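Local coordinates for beta-lactamase (Klebsiella pneumoniae, PDB 6HUH), which probably hydrolyses beta-lactam antibiotics to substituted beta-amino acids, as a class D serine beta-lactamase associated with antibiotic resistance, at residues D81-F84 with W88-T91; T92-W97 with I103-R108. All blocks are in the same frame, centred on the assembly; numbering follows the deposited sequence.

How the interactions relate
Following helix 56-64, the chain runs through a long loop in which interaction 1 (81-84 with 88-91) closes first, bridging three intervening residues. Interaction 2 (92-97 with 103-108) opens directly after it and folds the short helix 94-99 back against helix 103-113, so the two are consecutive and neither nest nor cross. Their centres lie about 10 Å apart, and they meet directly: the carbonyl of Trp88 receives a probable hydrogen bond from Trp104 NE1, Asp81 forms a salt bridge with Arg108, and Trp88 packs on Ile103. Together they tie the surface loop to the helical region beside the active site.

Interaction 1 of 2, residues D81-F84 with W88-T91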
ATOM      1  N   ASP A  81      12.969 -17.915  -8.010  1.00 53.77           N
ATOM      2  CA  ASP A  81      12.334 -16.716  -8.554  1.00 52.87           C
ATOM      3  C   ASP A  81      13.354 -15.587  -8.566  1.00 60.17           C
ATOM      4  O   ASP A  81      14.161 -15.505  -7.630  1.00 61.68           O
ATOM      5  CB  ASP A  81      11.090 -16.283  -7.754  1.00 52.82           C
ATOM      6  CG  ASP A  81       9.857 -17.136  -7.948  1.00 62.85           C
ATOM      7  OD1 ASP A  81       9.734 -17.775  -9.014  1.00 64.19           O
ATOM      8  OD2 ASP A  81       8.997 -17.143  -7.044  1.00 69.30           O
ATOM      9  N   PRO A  82      13.336 -14.713  -9.606  1.00 56.46           N
ATOM     10  CA  PRO A  82      14.291 -13.586  -9.643  1.00 57.20           C
ATOM     11  C   PRO A  82      14.226 -12.736  -8.373  1.00 63.57           C
ATOM     12  O   PRO A  82      13.137 -12.377  -7.918  1.00 61.91           O
ATOM     13  CB  PRO A  82      13.865 -12.798 -10.888  1.00 57.31           C
ATOM     14  CG  PRO A  82      12.495 -13.300 -11.217  1.00 60.13           C
ATOM     15  CD  PRO A  82      12.450 -14.705 -10.786  1.00 56.31           C
ATOM     16  N   ASP A  83      15.394 -12.495  -7.764  1.00 63.51           N
ATOM     17  CA  ASP A  83      15.535 -11.743  -6.518  1.00 64.34           C
ATOM     18  C   ASP A  83      16.540 -10.598  -6.671  1.00 68.47           C
ATOM     19  O   ASP A  83      17.443 -10.436  -5.841  1.00 70.02           O
ATOM     20  CB  ASP A  83      15.899 -12.696  -5.344  1.00 68.51           C
ATOM     21  CG  ASP A  83      17.000 -13.728  -5.603  1.00 83.61           C
ATOM     22  OD1 ASP A  83      17.844 -13.493  -6.500  1.00 84.36           O
ATOM     23  OD2 ASP A  83      17.038 -14.751  -4.878  1.00 92.54           O
ATOM     24  N   PHE A  84      16.374  -9.800  -7.742  1.00 63.47           N
ATOM     25  CA  PHE A  84      17.250  -8.663  -8.071  1.00 63.20           C
ATOM     26  C   PHE A  84      17.096  -7.512  -7.072  1.00 67.22           C
ATOM     27  O   PHE A  84      18.090  -6.884  -6.702  1.00 67.52           O
ATOM     28  CB  PHE A  84      17.038  -8.190  -9.530  1.00 63.28           C
ATOM     29  CG  PHE A  84      17.049  -9.285 -10.579  1.00 64.18           C
ATOM     30  CD1 PHE A  84      18.010 -10.293 -10.554  1.00 68.67           C
ATOM     31  CD2 PHE A  84      16.123  -9.285 -11.615  1.00 64.24           C
ATOM     32  CE1 PHE A  84      18.017 -11.302 -11.521  1.00 69.97           C
ATOM     33  CE2 PHE A  84      16.131 -10.293 -12.584  1.00 67.48           C
ATOM     34  CZ  PHE A  84      17.086 -11.288 -12.537  1.00 67.55           C
ATOM     35  N   TRP A  88      11.339  -7.839  -3.453  1.00 50.15           N
ATOM     36  CA  TRP A  88      10.741  -8.942  -4.188  1.00 47.50           C
ATOM     37  C   TRP A  88      10.747 -10.223  -3.353  1.00 49.64           C
ATOM     38  O   TRP A  88       9.960 -11.122  -3.624  1.00 48.61           O
ATOM     39  CB  TRP A  88      11.543  -9.205  -5.472  1.00 45.75           C
ATOM     40  CG  TRP A  88      11.410  -8.199  -6.589  1.00 45.16           C
ATOM     41  CD1 TRP A  88      10.714  -7.028  -6.579  1.00 46.92           C
ATOM     42  CD2 TRP A  88      12.015  -8.295  -7.878  1.00 44.86           C
ATOM     43  NE1 TRP A  88      10.851  -6.388  -7.786  1.00 45.38           N
ATOM     44  CE2 TRP A  88      11.646  -7.141  -8.602  1.00 47.68           C
ATOM     45  CE3 TRP A  88      12.845  -9.243  -8.494  1.00 47.05           C
ATOM     46  CZ2 TRP A  88      12.071  -6.916  -9.918  1.00 47.06           C
ATOM     47  CZ3 TRP A  88      13.269  -9.016  -9.791  1.00 48.52           C
ATOM     48  CH2 TRP A  88      12.898  -7.856 -10.484  1.00 48.11           C
ATOM     49  N   LYS A  89      11.646 -10.312  -2.355  1.00 46.81           N
ATOM     50  CA  LYS A  89      11.889 -11.497  -1.522  1.00 47.28           C
ATOM     51  C   LYS A  89      10.733 -11.926  -0.569  1.00 50.93           C
ATOM     52  O   LYS A  89      10.874 -12.968   0.071  1.00 52.07           O
ATOM     53  CB  LYS A  89      13.203 -11.341  -0.730  1.00 51.02           C
ATOM     54  CG  LYS A  89      14.474 -11.404  -1.577  1.00 58.69           C
ATOM     55  CD  LYS A  89      15.047 -12.814  -1.638  1.00 68.01           C
ATOM     56  CE  LYS A  89      16.557 -12.847  -1.574  1.00 83.21           C
ATOM     57  NZ  LYS A  89      17.078 -14.239  -1.427  1.00 93.99           N
ATOM     58  N   GLN A  90       9.598 -11.194  -0.495  1.00 45.96           N
ATOM     59  CA  GLN A  90       8.498 -11.640   0.373  1.00 45.48           C
ATOM     60  C   GLN A  90       7.195 -11.903  -0.376  1.00 46.74           C
ATOM     61  O   GLN A  90       7.182 -11.905  -1.604  1.00 45.49           O
ATOM     62  CB  GLN A  90       8.269 -10.685   1.561  1.00 47.69           C
ATOM     63  CG  GLN A  90       8.527 -11.343   2.950  1.00 60.57           C
ATOM     64  CD  GLN A  90       7.505 -12.379   3.423  1.00 65.87           C
ATOM     65  OE1 GLN A  90       7.587 -13.575   3.112  1.00 56.96           O
ATOM     66  NE2 GLN A  90       6.583 -11.963   4.280  1.00 51.58           N
ATOM     67  N   THR A  91       6.107 -12.189   0.378  1.00 43.15           N
ATOM     68  CA  THR A  91       4.757 -12.442  -0.135  1.00 41.71           C
ATOM     69  C   THR A  91       4.239 -11.150  -0.794  1.00 42.89           C
ATOM     70  O   THR A  91       4.200 -10.103  -0.138  1.00 42.34           O
ATOM     71  CB  THR A  91       3.847 -12.960   1.007  1.00 48.07           C
ATOM     72  OG1 THR A  91       4.328 -14.227   1.450  1.00 50.19           O
ATOM     73  CG2 THR A  91       2.394 -13.096   0.594  1.00 44.26           C
TER
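The indole of Trp88 points its benzo edge at Pro82 and Phe84 and at the backbone between them. Pro82 O lies near the indole plane at that edge, 3.2 Å from Trp88 CE3, while the proline ring reaches the next carbon, with Pro82 CB 4.0 Å from Trp88 CZ3. The phenyl ring of Phe84 comes in obliquely, the planes inclined at 56°, and its CD2 lies 3.4 Å from Trp88 CZ3. Pro82 CB also rests above one face of the phenyl ring, toward its rim, so the proline touches both aromatic residues.

Segments 81-84 and 88-91 both belong to the irregular loop between helices 56-64 and 94-99 in the helical part of the penicillin-recognising serine enzyme fold. Trp88, buried here, approaches to about 6 Å, side chain to side chain, the predicted acylated residue Ser51, which places this part of the loop beside the active site. Its NE1 is hydrogen-bonded to the carbonyl of Tyr100, which, with the packing on Pro82 and Phe84, would limit rotation of the indole.

On the exposed side, Asp83 and Lys89 meet at an angle. Bends at chi2 and chi3 (-93° and -141°) carry the lysine across the Asp83 CB methylene, Lys89 CD lying 3.8 Å from Asp83 CB. The salt bridge at the end is long and weak, Lys89 NZ to Asp83 OD2 measuring 3.5 Å.

Interaction 2 of 2, residues T92-W97 with I103-R108; sequences TTPSRW and IWYSQR
Tyr105 sets CD1 over one face of the Trp97 indole, off-centre toward the rim and 3.4 Å from Trp97 CG. The side chains cross almost at right angles, the ring planes obliquely at 48°. Ser106 OG lies at the edge of the same indole, in its plane, and accepts a somewhat bent hydrogen bond from Trp97 NE1 (2.7 Å, N-H...O angle 148°). Tyr105 CB lies over one face of the Trp104 indole, toward its rim. The phenol has Thr93 O over one face, and the Pro94 ring lies beside its hydroxyl, which bonds to Pro73 O. Thr92 OG1, turned by a chi1 of 61° to sit between the backbone N and carbonyl carbon, touches both Tyr105 CD2 and Trp104 CH2, 3.2 Å from each, in directions about a right angle apart.

Ser106 OG also hydrogen-bonds the carboxylated lysine at position 54, consistent with the indole N-H helping to orient a hydroxyl next to this modified residue. Thr93, at the N-cap position of helix 94-99, accepts the Trp97 N-H at its O. Through Trp97 the short helix packs on Tyr105 and Ser106 of helix 103-113, while helix 56-64 meets the same junction, Leu57 touching Trp97 and Ser106 and Tyr62 touching Pro94.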
ATOM      1  N   THR A  92       3.900 -11.200  -2.089  1.00 36.52           N
ATOM      2  CA  THR A  92       3.407  -9.992  -2.739  1.00 34.83           C
ATOM      3  C   THR A  92       1.915 -10.117  -3.079  1.00 35.99           C
ATOM      4  O   THR A  92       1.405 -11.208  -3.308  1.00 35.21           O
ATOM      5  CB  THR A  92       4.289  -9.567  -3.927  1.00 43.20           C
ATOM      6  OG1 THR A  92       4.281 -10.605  -4.882  1.00 49.58           O
ATOM      7  CG2 THR A  92       5.737  -9.268  -3.522  1.00 43.16           C
ATOM      8  N   THR A  93       1.224  -8.989  -3.010  1.00 30.88           N
ATOM      9  CA  THR A  93      -0.195  -8.810  -3.303  1.00 30.22           C
ATOM     10  C   THR A  93      -0.257  -7.949  -4.585  1.00 35.83           C
ATOM     11  O   THR A  93       0.786  -7.399  -4.958  1.00 34.79           O
ATOM     12  CB  THR A  93      -0.913  -8.129  -2.106  1.00 32.30           C
ATOM     13  OG1 THR A  93      -0.520  -6.764  -1.997  1.00 33.62           O
ATOM     14  CG2 THR A  93      -0.654  -8.810  -0.798  1.00 27.63           C
ATOM     15  N   PRO A  94      -1.423  -7.760  -5.274  1.00 34.24           N
ATOM     16  CA  PRO A  94      -1.419  -6.924  -6.497  1.00 33.49           C
ATOM     17  C   PRO A  94      -1.019  -5.459  -6.267  1.00 40.18           C
ATOM     18  O   PRO A  94      -0.549  -4.805  -7.187  1.00 38.98           O
ATOM     19  CB  PRO A  94      -2.853  -7.069  -7.019  1.00 34.86           C
ATOM     20  CG  PRO A  94      -3.349  -8.335  -6.421  1.00 39.16           C
ATOM     21  CD  PRO A  94      -2.763  -8.350  -5.056  1.00 35.59           C
ATOM     22  N   SER A  95      -1.189  -4.959  -5.028  1.00 40.72           N
ATOM     23  CA  SER A  95      -0.855  -3.596  -4.590  1.00 41.51           C
ATOM     24  C   SER A  95       0.667  -3.427  -4.452  1.00 44.27           C
ATOM     25  O   SER A  95       1.228  -2.405  -4.858  1.00 44.46           O
ATOM     26  CB  SER A  95      -1.557  -3.288  -3.264  1.00 46.36           C
ATOM     27  OG  SER A  95      -1.356  -1.947  -2.853  1.00 59.18           O
ATOM     28  N   ARG A  96       1.312  -4.441  -3.868  1.00 39.70           N
ATOM     29  CA  ARG A  96       2.749  -4.550  -3.638  1.00 38.97           C
ATOM     30  C   ARG A  96       3.474  -4.874  -4.965  1.00 38.32           C
ATOM     31  O   ARG A  96       4.633  -4.502  -5.130  1.00 38.27           O
ATOM     32  CB  ARG A  96       3.009  -5.628  -2.565  1.00 40.32           C
ATOM     33  CG  ARG A  96       4.455  -5.743  -2.141  1.00 55.47           C
ATOM     34  CD  ARG A  96       4.626  -6.686  -0.978  1.00 71.60           C
ATOM     35  NE  ARG A  96       6.041  -7.006  -0.757  1.00 83.62           N
ATOM     36  CZ  ARG A  96       6.843  -6.334   0.062  1.00 92.34           C
ATOM     37  NH1 ARG A  96       6.387  -5.287   0.738  1.00 66.14           N
ATOM     38  NH2 ARG A  96       8.107  -6.704   0.212  1.00 85.71           N
ATOM     39  N   TRP A  97       2.779  -5.566  -5.896  1.00 30.44           N
ATOM     40  CA  TRP A  97       3.240  -5.957  -7.243  1.00 27.45           C
ATOM     41  C   TRP A  97       3.550  -4.725  -8.053  1.00 30.36           C
ATOM     42  O   TRP A  97       4.649  -4.587  -8.578  1.00 30.62           O
ATOM     43  CB  TRP A  97       2.108  -6.731  -7.922  1.00 24.70           C
ATOM     44  CG  TRP A  97       2.301  -7.100  -9.355  1.00 24.02           C
ATOM     45  CD1 TRP A  97       3.407  -7.673  -9.909  1.00 27.17           C
ATOM     46  CD2 TRP A  97       1.278  -7.149 -10.361  1.00 22.49           C
ATOM     47  NE1 TRP A  97       3.167  -7.988 -11.225  1.00 26.42           N
ATOM     48  CE2 TRP A  97       1.865  -7.677 -11.529  1.00 27.14           C
ATOM     49  CE3 TRP A  97      -0.063  -6.727 -10.409  1.00 22.61           C
ATOM     50  CZ2 TRP A  97       1.152  -7.822 -12.726  1.00 26.04           C
ATOM     51  CZ3 TRP A  97      -0.766  -6.863 -11.590  1.00 23.71           C
ATOM     52  CH2 TRP A  97      -0.167  -7.415 -12.729  1.00 24.66           C
ATOM     53  N   ILE A 103       8.544  -8.728 -10.712  1.00 31.36           N
ATOM     54  CA  ILE A 103       8.475  -9.428 -11.986  1.00 30.91           C
ATOM     55  C   ILE A 103       8.003 -10.861 -11.838  1.00 35.62           C
ATOM     56  O   ILE A 103       7.266 -11.319 -12.707  1.00 35.59           O
ATOM     57  CB  ILE A 103       9.779  -9.320 -12.809  1.00 34.97           C
ATOM     58  CG1 ILE A 103      10.920 -10.141 -12.205  1.00 37.02           C
ATOM     59  CG2 ILE A 103      10.180  -7.848 -13.031  1.00 35.52           C
ATOM     60  CD1 ILE A 103      12.099 -10.353 -13.125  1.00 49.05           C
ATOM     61  N   TRP A 104       8.388 -11.565 -10.744  1.00 33.08           N
ATOM     62  CA  TRP A 104       7.985 -12.958 -10.544  1.00 32.42           C
ATOM     63  C   TRP A 104       6.474 -13.121 -10.390  1.00 33.42           C
ATOM     64  O   TRP A 104       5.934 -14.135 -10.817  1.00 32.88           O
ATOM     65  CB  TRP A 104       8.757 -13.650  -9.422  1.00 32.49           C
ATOM     66  CG  TRP A 104       8.619 -13.098  -8.032  1.00 33.89           C
ATOM     67  CD1 TRP A 104       9.591 -12.456  -7.327  1.00 37.40           C
ATOM     68  CD2 TRP A 104       7.553 -13.365  -7.091  1.00 33.61           C
ATOM     69  NE1 TRP A 104       9.173 -12.237  -6.033  1.00 37.06           N
ATOM     70  CE2 TRP A 104       7.921 -12.772  -5.866  1.00 37.97           C
ATOM     71  CE3 TRP A 104       6.306 -14.014  -7.177  1.00 34.47           C
ATOM     72  CZ2 TRP A 104       7.073 -12.765  -4.753  1.00 37.40           C
ATOM     73  CZ3 TRP A 104       5.472 -14.012  -6.072  1.00 36.02           C
ATOM     74  CH2 TRP A 104       5.862 -13.408  -4.874  1.00 37.02           C
ATOM     75  N   TYR A 105       5.793 -12.101  -9.852  1.00 29.07           N
ATOM     76  CA  TYR A 105       4.339 -12.079  -9.673  1.00 28.05           C
ATOM     77  C   TYR A 105       3.645 -11.909 -11.037  1.00 31.99           C
ATOM     78  O   TYR A 105       2.524 -12.383 -11.226  1.00 31.20           O
ATOM     79  CB  TYR A 105       3.948 -10.972  -8.687  1.00 27.93           C
ATOM     80  CG  TYR A 105       2.524 -11.044  -8.193  1.00 27.43           C
ATOM     81  CD1 TYR A 105       1.496 -10.403  -8.876  1.00 27.24           C
ATOM     82  CD2 TYR A 105       2.212 -11.693  -6.999  1.00 28.69           C
ATOM     83  CE1 TYR A 105       0.180 -10.455  -8.418  1.00 26.01           C
ATOM     84  CE2 TYR A 105       0.909 -11.712  -6.509  1.00 29.28           C
ATOM     85  CZ  TYR A 105      -0.108 -11.111  -7.235  1.00 35.30           C
ATOM     86  OH  TYR A 105      -1.404 -11.162  -6.786  1.00 37.45           O
ATOM     87  N   SER A 106       4.331 -11.284 -12.004  1.00 29.74           N
ATOM     88  CA  SER A 106       3.790 -11.116 -13.354  1.00 29.23           C
ATOM     89  C   SER A 106       3.883 -12.432 -14.108  1.00 34.37           C
ATOM     90  O   SER A 106       2.965 -12.755 -14.866  1.00 33.38           O
ATOM     91  CB  SER A 106       4.550 -10.034 -14.105  1.00 32.40           C
ATOM     92  OG  SER A 106       4.302  -8.751 -13.557  1.00 38.78           O
ATOM     93  N   GLN A 107       4.998 -13.197 -13.885  1.00 32.37           N
ATOM     94  CA  GLN A 107       5.251 -14.519 -14.486  1.00 32.10           C
ATOM     95  C   GLN A 107       4.251 -15.530 -13.947  1.00 36.07           C
ATOM     96  O   GLN A 107       3.779 -16.370 -14.708  1.00 37.55           O
ATOM     97  CB  GLN A 107       6.681 -15.003 -14.217  1.00 34.02           C
ATOM     98  CG  GLN A 107       7.763 -13.982 -14.549  1.00 40.42           C
ATOM     99  CD  GLN A 107       9.157 -14.557 -14.522  1.00 56.28           C
ATOM    100  OE1 GLN A 107       9.548 -15.293 -13.606  1.00 55.02           O
ATOM    101  NE2 GLN A 107       9.952 -14.200 -15.516  1.00 45.13           N
ATOM    102  N   ARG A 108       3.890 -15.428 -12.652  1.00 31.95           N
ATOM    103  CA  ARG A 108       2.885 -16.290 -12.007  1.00 32.75           C
ATOM    104  C   ARG A 108       1.543 -16.126 -12.701  1.00 36.52           C
ATOM    105  O   ARG A 108       0.854 -17.119 -12.938  1.00 36.99           O
ATOM    106  CB  ARG A 108       2.703 -15.927 -10.530  1.00 34.07           C
ATOM    107  CG  ARG A 108       3.898 -16.216  -9.659  1.00 44.61           C
ATOM    108  CD  ARG A 108       3.986 -17.655  -9.207  1.00 43.88           C
ATOM    109  NE  ARG A 108       4.593 -17.695  -7.884  1.00 48.86           N
ATOM    110  CZ  ARG A 108       5.897 -17.764  -7.653  1.00 61.71           C
ATOM    111  NH1 ARG A 108       6.755 -17.848  -8.663  1.00 45.83           N
ATOM    112  NH2 ARG A 108       6.354 -17.767  -6.409  1.00 48.85           N
TER